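PDB 3G85: transcriptional regulator (LacI family) from Clostridium acetobutylicum ATCC 824, which probably binds cis-regulatory DNA as a transcription factor of the LacI family, its periplasmic-binding-protein-like region presumably sensing a small effector. Local coordinates for residues Asn111-Ala123 against Asn144-Ile158. Residues are numbered along the deposited sequence; the frame is centred on the assembly and turned at random.
Sequences NYKMGEKASLLFA and NRNKGFIETCHKNGI
Gly115 and Gly148 face each other across the crossing, and because neither carries a side chain the two helix axes close to 6.3 Å, crossing at -39°. Their bare CA atoms let each backbone reach the other: Gly115 CA lies 3.3 Å from Arg145 O and Gly148 CA 3.4 Å from Tyr112 O, both as CA-H...O contacts. The flat ring of Tyr112 fills the hollow over the second glycine, with Gly148 CA 3.5 Å from its centroid in a CH-pi contact. Having CG anti to the backbone N (chi1 -172°) carries the ring across the groove, where Tyr112 OH donates to Glu151 OE1 at 3.0 Å. These neighbouring helices, 111-124 and 140-155, pack on one face of the mixed sheet in the second lobe of a periplasmic-binding-protein-like fold. On the sheet side, Phe149 is the bump, set among Gly115, Ala118, Ser119 and Phe122; small residues make room for it, and Phe122 meets it rim to rim, planes 83° apart. Thr152 is compact enough to wedge between Glu116, Ser119 and Leu120, its CG2 tight at 3.5 Å from Ser119 CB, while its hydroxyl bonds back to Gly148 O. Farther along, Ile158 CD1 slots against Phe122 and Ala123, 3.5 Å from Ala123 N.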
# COMPACT_ATOMS: atom_id res chain seq x y z
N ASN A 111 3.20 7.54 -4.49
CA ASN A 111 2.40 7.61 -3.28
C ASN A 111 1.76 8.97 -3.10
O ASN A 111 0.59 9.06 -2.90
CB ASN A 111 3.30 7.24 -2.08
CG ASN A 111 3.73 5.80 -2.13
OD1 ASN A 111 2.90 4.90 -1.96
ND2 ASN A 111 5.02 5.55 -2.41
N TYR A 112 2.57 10.02 -3.20
CA TYR A 112 2.03 11.37 -3.12
C TYR A 112 0.90 11.58 -4.13
O TYR A 112 -0.16 12.08 -3.77
CB TYR A 112 3.16 12.38 -3.29
CG TYR A 112 2.72 13.81 -3.04
CD1 TYR A 112 2.93 14.41 -1.80
CD2 TYR A 112 2.09 14.56 -4.05
CE1 TYR A 112 2.52 15.73 -1.56
CE2 TYR A 112 1.70 15.87 -3.81
CZ TYR A 112 1.92 16.44 -2.57
OH TYR A 112 1.51 17.76 -2.34
N LYS A 113 1.10 11.20 -5.39
CA LYS A 113 0.05 11.36 -6.40
C LYS A 113 -1.22 10.56 -6.10
O LYS A 113 -2.29 10.97 -6.51
CB LYS A 113 0.50 11.06 -7.83
CG LYS A 113 1.47 12.10 -8.42
CD LYS A 113 1.73 11.77 -9.88
CE LYS A 113 2.58 12.86 -10.56
NZ LYS A 113 3.97 12.84 -9.99
N MSE A 114 -1.11 9.41 -5.44
CA MSE A 114 -2.33 8.71 -5.02
C MSE A 114 -3.19 9.54 -4.06
O MSE A 114 -4.41 9.64 -4.25
CB MSE A 114 -1.97 7.37 -4.35
CG MSE A 114 -1.35 6.37 -5.35
SE MSE A 114 -0.94 4.70 -4.44
CE MSE A 114 -2.76 4.00 -4.24
N GLY A 115 -2.57 10.09 -3.02
CA GLY A 115 -3.29 10.99 -2.09
C GLY A 115 -3.88 12.18 -2.84
O GLY A 115 -5.03 12.60 -2.63
N GLU A 116 -3.06 12.74 -3.72
CA GLU A 116 -3.51 13.83 -4.57
C GLU A 116 -4.76 13.49 -5.39
O GLU A 116 -5.70 14.29 -5.43
CB GLU A 116 -2.36 14.27 -5.47
CG GLU A 116 -2.64 15.44 -6.40
CD GLU A 116 -1.40 15.81 -7.20
OE1 GLU A 116 -0.89 14.94 -7.95
OE2 GLU A 116 -0.91 16.95 -7.05
N LYS A 117 -4.81 12.33 -6.05
CA LYS A 117 -6.02 11.94 -6.77
C LYS A 117 -7.25 11.86 -5.87
O LYS A 117 -8.34 12.20 -6.32
CB LYS A 117 -5.86 10.58 -7.48
CG LYS A 117 -4.79 10.50 -8.54
CD LYS A 117 -4.86 9.15 -9.30
CE LYS A 117 -3.54 8.95 -10.06
NZ LYS A 117 -3.53 7.69 -10.86
N ALA A 118 -7.10 11.36 -4.64
CA ALA A 118 -8.24 11.28 -3.71
C ALA A 118 -8.74 12.69 -3.41
O ALA A 118 -9.94 12.97 -3.50
CB ALA A 118 -7.86 10.55 -2.44
N SER A 119 -7.81 13.59 -3.11
CA SER A 119 -8.16 15.00 -2.87
C SER A 119 -8.83 15.68 -4.05
O SER A 119 -9.86 16.36 -3.88
CB SER A 119 -6.94 15.80 -2.46
OG SER A 119 -7.37 17.13 -2.18
N LEU A 120 -8.27 15.51 -5.25
CA LEU A 120 -8.84 16.13 -6.45
C LEU A 120 -10.23 15.62 -6.79
O LEU A 120 -11.02 16.35 -7.40
CB LEU A 120 -7.87 16.02 -7.65
CG LEU A 120 -6.55 16.81 -7.46
CD1 LEU A 120 -5.52 16.54 -8.57
CD2 LEU A 120 -6.78 18.34 -7.28
N LEU A 121 -10.55 14.38 -6.42
CA LEU A 121 -11.91 13.88 -6.63
C LEU A 121 -12.88 14.71 -5.77
O LEU A 121 -13.97 15.10 -6.22
CB LEU A 121 -12.01 12.38 -6.27
CG LEU A 121 -13.36 11.68 -6.50
CD1 LEU A 121 -13.24 10.20 -6.65
CD2 LEU A 121 -14.37 11.97 -5.40
N PHE A 122 -12.49 14.95 -4.52
CA PHE A 122 -13.30 15.79 -3.61
C PHE A 122 -13.35 17.25 -4.12
O PHE A 122 -14.42 17.88 -4.08
CB PHE A 122 -12.73 15.76 -2.19
CG PHE A 122 -12.89 14.40 -1.49
CD1 PHE A 122 -14.02 13.63 -1.70
CD2 PHE A 122 -11.90 13.93 -0.61
CE1 PHE A 122 -14.18 12.38 -1.06
CE2 PHE A 122 -12.08 12.71 0.06
CZ PHE A 122 -13.23 11.94 -0.17
N ALA A 123 -12.19 17.76 -4.56
CA ALA A 123 -12.09 19.15 -5.09
C ALA A 123 -13.00 19.35 -6.28
O ALA A 123 -13.66 20.40 -6.40
CB ALA A 123 -10.68 19.46 -5.48
N ASN A 144 3.70 9.67 2.67
CA ASN A 144 3.53 10.42 1.43
C ASN A 144 2.14 10.37 0.86
O ASN A 144 1.70 11.35 0.29
CB ASN A 144 4.58 10.02 0.39
CG ASN A 144 5.94 10.51 0.77
OD1 ASN A 144 6.06 11.44 1.56
ND2 ASN A 144 6.98 9.86 0.24
N ARG A 145 1.44 9.23 0.99
CA ARG A 145 0.05 9.18 0.52
C ARG A 145 -0.80 10.17 1.32
O ARG A 145 -1.67 10.88 0.77
CB ARG A 145 -0.54 7.75 0.61
CG ARG A 145 -0.03 6.84 -0.49
CD ARG A 145 -0.77 5.49 -0.60
NE ARG A 145 -0.66 4.55 0.52
CZ ARG A 145 0.29 3.62 0.69
NH1 ARG A 145 1.29 3.50 -0.16
NH2 ARG A 145 0.23 2.80 1.73
N ASN A 146 -0.56 10.21 2.62
CA ASN A 146 -1.31 11.14 3.47
C ASN A 146 -1.01 12.60 3.14
O ASN A 146 -1.94 13.42 3.02
CB ASN A 146 -1.01 10.89 4.94
CG ASN A 146 -1.47 9.52 5.40
OD1 ASN A 146 -2.34 8.91 4.79
ND2 ASN A 146 -0.87 9.03 6.48
N LYS A 147 0.28 12.89 2.97
CA LYS A 147 0.76 14.22 2.62
C LYS A 147 0.17 14.65 1.29
O LYS A 147 -0.29 15.79 1.16
CB LYS A 147 2.29 14.26 2.53
CG LYS A 147 3.03 13.96 3.85
CD LYS A 147 4.54 14.20 3.66
CE LYS A 147 5.27 14.17 5.00
NZ LYS A 147 6.58 13.48 4.74
N GLY A 148 0.13 13.73 0.33
CA GLY A 148 -0.49 14.01 -0.97
C GLY A 148 -1.95 14.44 -0.82
O GLY A 148 -2.39 15.40 -1.48
N PHE A 149 -2.70 13.75 0.03
CA PHE A 149 -4.10 14.10 0.28
C PHE A 149 -4.23 15.46 0.99
O PHE A 149 -4.96 16.34 0.54
CB PHE A 149 -4.84 13.02 1.10
CG PHE A 149 -6.29 13.33 1.32
CD1 PHE A 149 -7.20 13.17 0.28
CD2 PHE A 149 -6.76 13.82 2.56
CE1 PHE A 149 -8.55 13.44 0.45
CE2 PHE A 149 -8.13 14.14 2.74
CZ PHE A 149 -9.02 13.97 1.69
N ILE A 150 -3.53 15.60 2.11
CA ILE A 150 -3.63 16.76 2.99
C ILE A 150 -3.18 18.06 2.29
O ILE A 150 -3.92 19.04 2.28
CB ILE A 150 -2.80 16.52 4.30
CG1 ILE A 150 -3.37 15.35 5.11
CG2 ILE A 150 -2.73 17.78 5.18
CD1 ILE A 150 -4.85 15.40 5.24
N GLU A 151 -1.99 18.03 1.70
CA GLU A 151 -1.45 19.17 0.95
C GLU A 151 -2.31 19.56 -0.25
O GLU A 151 -2.48 20.74 -0.54
CB GLU A 151 -0.01 18.91 0.51
CG GLU A 151 0.99 18.85 1.70
CD GLU A 151 2.44 18.53 1.33
OE1 GLU A 151 2.84 18.62 0.15
OE2 GLU A 151 3.20 18.19 2.28
N THR A 152 -2.86 18.56 -0.94
CA THR A 152 -3.71 18.82 -2.08
C THR A 152 -5.03 19.43 -1.62
O THR A 152 -5.61 20.28 -2.31
CB THR A 152 -3.91 17.56 -2.96
OG1 THR A 152 -2.62 17.06 -3.38
CG2 THR A 152 -4.77 17.86 -4.18
N CYS A 153 -5.50 19.01 -0.45
CA CYS A 153 -6.72 19.60 0.08
C CYS A 153 -6.49 21.09 0.37
O CYS A 153 -7.30 21.91 -0.03
CB CYS A 153 -7.19 18.89 1.34
SG CYS A 153 -8.05 17.35 0.99
N HIS A 154 -5.39 21.39 1.06
CA HIS A 154 -5.01 22.79 1.36
C HIS A 154 -4.92 23.64 0.08
O HIS A 154 -5.39 24.78 0.07
CB HIS A 154 -3.68 22.85 2.12
CG HIS A 154 -3.71 22.17 3.47
ND1 HIS A 154 -2.55 21.88 4.17
CD2 HIS A 154 -4.74 21.73 4.23
CE1 HIS A 154 -2.87 21.29 5.31
NE2 HIS A 154 -4.19 21.18 5.37
N LYS A 155 -4.31 23.10 -0.98
CA LYS A 155 -4.19 23.81 -2.26
C LYS A 155 -5.52 24.06 -2.93
O LYS A 155 -5.64 25.00 -3.72
CB LYS A 155 -3.26 23.07 -3.20
CG LYS A 155 -1.85 23.15 -2.70
CD LYS A 155 -0.88 22.31 -3.47
CE LYS A 155 0.43 22.33 -2.70
NZ LYS A 155 1.60 21.96 -3.54
N ASN A 156 -6.52 23.23 -2.65
CA ASN A 156 -7.79 23.33 -3.36
C ASN A 156 -8.98 23.82 -2.52
O ASN A 156 -10.13 23.62 -2.90
CB ASN A 156 -8.15 22.01 -4.04
CG ASN A 156 -7.22 21.67 -5.20
OD1 ASN A 156 -6.12 21.13 -5.00
ND2 ASN A 156 -7.66 21.97 -6.40
N GLY A 157 -8.68 24.42 -1.38
CA GLY A 157 -9.71 25.02 -0.54
C GLY A 157 -10.58 24.03 0.20
O GLY A 157 -11.75 24.31 0.50
N ILE A 158 -10.03 22.84 0.47
CA ILE A 158 -10.72 21.85 1.31
C ILE A 158 -10.10 21.88 2.70
O ILE A 158 -8.90 21.57 2.85
CB ILE A 158 -10.64 20.42 0.70
CG1 ILE A 158 -11.23 20.40 -0.72
CG2 ILE A 158 -11.33 19.41 1.61
CD1 ILE A 158 -11.00 19.09 -1.50
O HOH W 1 6.68 8.10 -2.14
O HOH W 2 -1.17 18.60 -5.06